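Local coordinates for protein 6-aminohexanoate-dimer hydrolase (Bacillus anthracis, PDB 4GB7) that probably hydrolyses amide bonds such as that of the 6-aminohexanoate dimer, with a fold of the serine beta-lactamase family, at residues N108-F113 against I389-S394. Sequence-based numbering, arbitrary orientation.
Sequences NKTDAF and IVHFSS
Phe392 stands opposite two residues, Asp111 and Ala112, in a classic beta bulge, set where strand 110-117 pairs antiparallel with strand 387-393 in the five-stranded sheet of this beta-lactamase-type fold. One carbonyl therefore takes two N-H groups: Phe392 O accepts from Asp111 N at 2.8 Å and from Ala112 N, both approaching from the same face of its carbonyl plane, while Phe392 N returns a bond to Ala112 O. Past the bulge, Ser394 N donates to Lys109 O at 3.0 Å; helix 101-107 closes in a Schellman motif with Lys109, at positive phi, as its C-prime residue.

Polar side chains hold the same end. Ser394 OG gives its proton to Asp111 OD2 over 2.8 Å, on the syn side of the carboxylate and 18° out of its plane. Because His136 also bonds OD2 and Arg54 forms a salt bridge with OD1, the buried carboxylate is gripped at both oxygens, which probably favours its charged form. A water donates to Asn108 O and to Ser393 OG, bridging the helix end to the strand; Ser393 OG also bonds Gly376 O.

On the sheet face carrying Phe113 and His391, helix 402-417 packs through Tyr406 and Tyr410. Phe113 turns its ring edge to one face of the His391 imidazole, Phe113 CD1 lying 3.6 Å above that plane, in a T-shaped pair with planes at 80°. Phe113 CG lies anti to its backbone N (chi1 -171°), which brings Phe113 CE1 to 3.7 Å from Ile389 CG2. Both imidazole nitrogens are engaged: His391 ND1 bonds Tyr410 OH, and His391 NE2 donates almost in the plane of its ring to Thr110 OG1, 3.0 Å away, a hydroxyl also bonded to Leu105 O.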
ATOM      1  N   ASN A 108     -15.199 -11.263   6.964  1.00 17.10           N
ATOM      2  CA  ASN A 108     -13.762 -11.247   6.767  1.00 18.52           C
ATOM      3  C   ASN A 108     -13.087 -10.007   7.324  1.00 16.66           C
ATOM      4  O   ASN A 108     -11.964  -9.653   6.934  1.00 16.92           O
ATOM      5  CB  ASN A 108     -13.409 -11.496   5.308  1.00 19.86           C
ATOM      6  CG  ASN A 108     -13.774 -12.898   4.881  1.00 18.74           C
ATOM      7  OD1 ASN A 108     -12.974 -13.844   5.017  1.00 21.38           O
ATOM      8  ND2 ASN A 108     -14.989 -13.043   4.351  1.00 18.70           N
ATOM      9  N   LYS A 109     -13.747  -9.391   8.280  1.00 17.26           N
ATOM     10  CA  LYS A 109     -13.152  -8.348   9.111  1.00 16.25           C
ATOM     11  C   LYS A 109     -12.799  -7.122   8.268  1.00 17.48           C
ATOM     12  O   LYS A 109     -11.873  -6.409   8.566  1.00 18.44           O
ATOM     13  CB  LYS A 109     -11.998  -8.878   9.951  1.00 17.55           C
ATOM     14  CG  LYS A 109     -12.504  -9.959  10.908  1.00 15.97           C
ATOM     15  CD  LYS A 109     -11.381 -10.575  11.754  1.00 22.37           C
ATOM     16  CE  LYS A 109     -11.892 -11.498  12.834  1.00 29.10           C
ATOM     17  NZ  LYS A 109     -12.622 -12.670  12.314  1.00 29.48           N
ATOM     18  N   THR A 110     -13.587  -6.861   7.226  1.00 16.80           N
ATOM     19  CA  THR A 110     -13.490  -5.602   6.517  1.00 16.30           C
ATOM     20  C   THR A 110     -13.920  -4.443   7.447  1.00 16.89           C
ATOM     21  O   THR A 110     -14.862  -4.547   8.236  1.00 17.56           O
ATOM     22  CB  THR A 110     -14.396  -5.618   5.280  1.00 15.08           C
ATOM     23  OG1 THR A 110     -14.018  -6.702   4.422  1.00 17.02           O
ATOM     24  CG2 THR A 110     -14.475  -4.209   4.567  1.00 17.05           C
ATOM     25  N   ASP A 111     -13.183  -3.361   7.377  1.00 15.25           N
ATOM     26  CA  ASP A 111     -13.509  -2.119   8.109  1.00 15.25           C
ATOM     27  C   ASP A 111     -14.139  -1.043   7.217  1.00 16.76           C
ATOM     28  O   ASP A 111     -14.962  -0.259   7.714  1.00 16.51           O
ATOM     29  CB  ASP A 111     -12.263  -1.530   8.788  1.00 16.44           C
ATOM     30  CG  ASP A 111     -11.714  -2.402   9.898  1.00 16.62           C
ATOM     31  OD1 ASP A 111     -12.482  -2.997  10.678  1.00 17.20           O
ATOM     32  OD2 ASP A 111     -10.492  -2.499  10.007  1.00 18.79           O
ATOM     33  N   ALA A 112     -13.675  -0.962   5.955  1.00 15.64           N
ATOM     34  CA  ALA A 112     -14.177  -0.011   4.982  1.00 15.97           C
ATOM     35  C   ALA A 112     -14.144  -0.586   3.593  1.00 13.85           C
ATOM     36  O   ALA A 112     -13.190  -1.260   3.209  1.00 17.15           O
ATOM     37  CB  ALA A 112     -13.374   1.286   5.009  1.00 17.98           C
ATOM     38  N   PHE A 113     -15.171  -0.244   2.833  1.00 15.57           N
ATOM     39  CA  PHE A 113     -15.293  -0.700   1.464  1.00 15.22           C
ATOM     40  C   PHE A 113     -15.902   0.450   0.675  1.00 16.56           C
ATOM     41  O   PHE A 113     -16.972   0.907   0.994  1.00 16.23           O
ATOM     42  CB  PHE A 113     -16.089  -1.982   1.392  1.00 15.83           C
ATOM     43  CG  PHE A 113     -16.087  -2.627   0.053  1.00 16.32           C
ATOM     44  CD1 PHE A 113     -14.987  -3.360  -0.371  1.00 16.78           C
ATOM     45  CD2 PHE A 113     -17.165  -2.491  -0.816  1.00 15.49           C
ATOM     46  CE1 PHE A 113     -14.988  -3.971  -1.611  1.00 16.63           C
ATOM     47  CE2 PHE A 113     -17.185  -3.145  -2.026  1.00 16.49           C
ATOM     48  CZ  PHE A 113     -16.078  -3.850  -2.447  1.00 18.07           C
ATOM     49  N   ILE A 389     -11.775   0.638  -6.402  1.00 14.78           N
ATOM     50  CA  ILE A 389     -12.200   0.039  -5.144  1.00 15.60           C
ATOM     51  C   ILE A 389     -11.104   0.236  -4.104  1.00 15.59           C
ATOM     52  O   ILE A 389      -9.924  -0.011  -4.369  1.00 16.47           O
ATOM     53  CB  ILE A 389     -12.578  -1.422  -5.292  1.00 14.57           C
ATOM     54  CG1 ILE A 389     -13.836  -1.553  -6.208  1.00 19.62           C
ATOM     55  CG2 ILE A 389     -12.743  -2.136  -3.957  1.00 17.01           C
ATOM     56  CD1 ILE A 389     -14.324  -2.976  -6.360  1.00 19.62           C
ATOM     57  N   VAL A 390     -11.516   0.723  -2.961  1.00 13.92           N
ATOM     58  CA  VAL A 390     -10.699   0.802  -1.744  1.00 15.32           C
ATOM     59  C   VAL A 390     -11.247  -0.168  -0.752  1.00 14.67           C
ATOM     60  O   VAL A 390     -12.433  -0.133  -0.440  1.00 14.88           O
ATOM     61  CB  VAL A 390     -10.651   2.215  -1.138  1.00 14.48           C
ATOM     62  CG1 VAL A 390      -9.814   2.225   0.145  1.00 15.18           C
ATOM     63  CG2 VAL A 390     -10.024   3.204  -2.142  1.00 16.44           C
ATOM     64  N   HIS A 391     -10.376  -1.019  -0.222  1.00 15.61           N
ATOM     65  CA  HIS A 391     -10.810  -2.080   0.695  1.00 14.70           C
ATOM     66  C   HIS A 391      -9.865  -2.074   1.852  1.00 15.57           C
ATOM     67  O   HIS A 391      -8.642  -2.323   1.644  1.00 15.49           O
ATOM     68  CB  HIS A 391     -10.787  -3.425  -0.060  1.00 16.04           C
ATOM     69  CG  HIS A 391     -11.597  -4.516   0.572  1.00 16.01           C
ATOM     70  ND1 HIS A 391     -12.112  -5.510  -0.158  1.00 14.49           N
ATOM     71  CD2 HIS A 391     -11.922  -4.764   1.865  1.00 16.03           C
ATOM     72  CE1 HIS A 391     -12.812  -6.341   0.645  1.00 15.85           C
ATOM     73  NE2 HIS A 391     -12.692  -5.890   1.892  1.00 16.44           N
ATOM     74  N   PHE A 392     -10.368  -1.744   3.046  1.00 15.10           N
ATOM     75  CA  PHE A 392      -9.589  -1.742   4.267  1.00 13.60           C
ATOM     76  C   PHE A 392     -10.128  -2.781   5.194  1.00 15.98           C
ATOM     77  O   PHE A 392     -11.362  -2.903   5.304  1.00 16.79           O
ATOM     78  CB  PHE A 392      -9.666  -0.424   5.053  1.00 15.92           C
ATOM     79  CG  PHE A 392      -9.086   0.772   4.404  1.00 15.43           C
ATOM     80  CD1 PHE A 392      -8.177   0.695   3.347  1.00 16.21           C
ATOM     81  CD2 PHE A 392      -9.385   2.026   4.974  1.00 17.22           C
ATOM     82  CE1 PHE A 392      -7.660   1.885   2.816  1.00 15.57           C
ATOM     83  CE2 PHE A 392      -8.851   3.190   4.452  1.00 18.42           C
ATOM     84  CZ  PHE A 392      -7.970   3.107   3.386  1.00 17.29           C
ATOM     85  N   SER A 393      -9.225  -3.483   5.886  1.00 15.20           N
ATOM     86  CA  SER A 393      -9.631  -4.568   6.770  1.00 15.82           C
ATOM     87  C   SER A 393      -8.709  -4.611   7.968  1.00 15.35           C
ATOM     88  O   SER A 393      -7.650  -3.978   8.017  1.00 16.94           O
ATOM     89  CB  SER A 393      -9.668  -5.938   6.056  1.00 13.40           C
ATOM     90  OG  SER A 393     -10.353  -5.905   4.819  1.00 16.04           O
ATOM     91  N   SER A 394      -9.117  -5.400   8.943  1.00 15.19           N
ATOM     92  CA  SER A 394      -8.234  -5.753  10.035  1.00 16.55           C
ATOM     93  C   SER A 394      -8.363  -7.246  10.337  1.00 18.57           C
ATOM     94  O   SER A 394      -8.802  -7.663  11.436  1.00 19.59           O
ATOM     95  CB  SER A 394      -8.512  -4.830  11.210  1.00 17.80           C
ATOM     96  OG  SER A 394      -9.885  -4.731  11.504  1.00 17.08           O
TER
HETATM   97  O   HOH W   1     -11.163  -8.566   4.527  1.00 17.25           O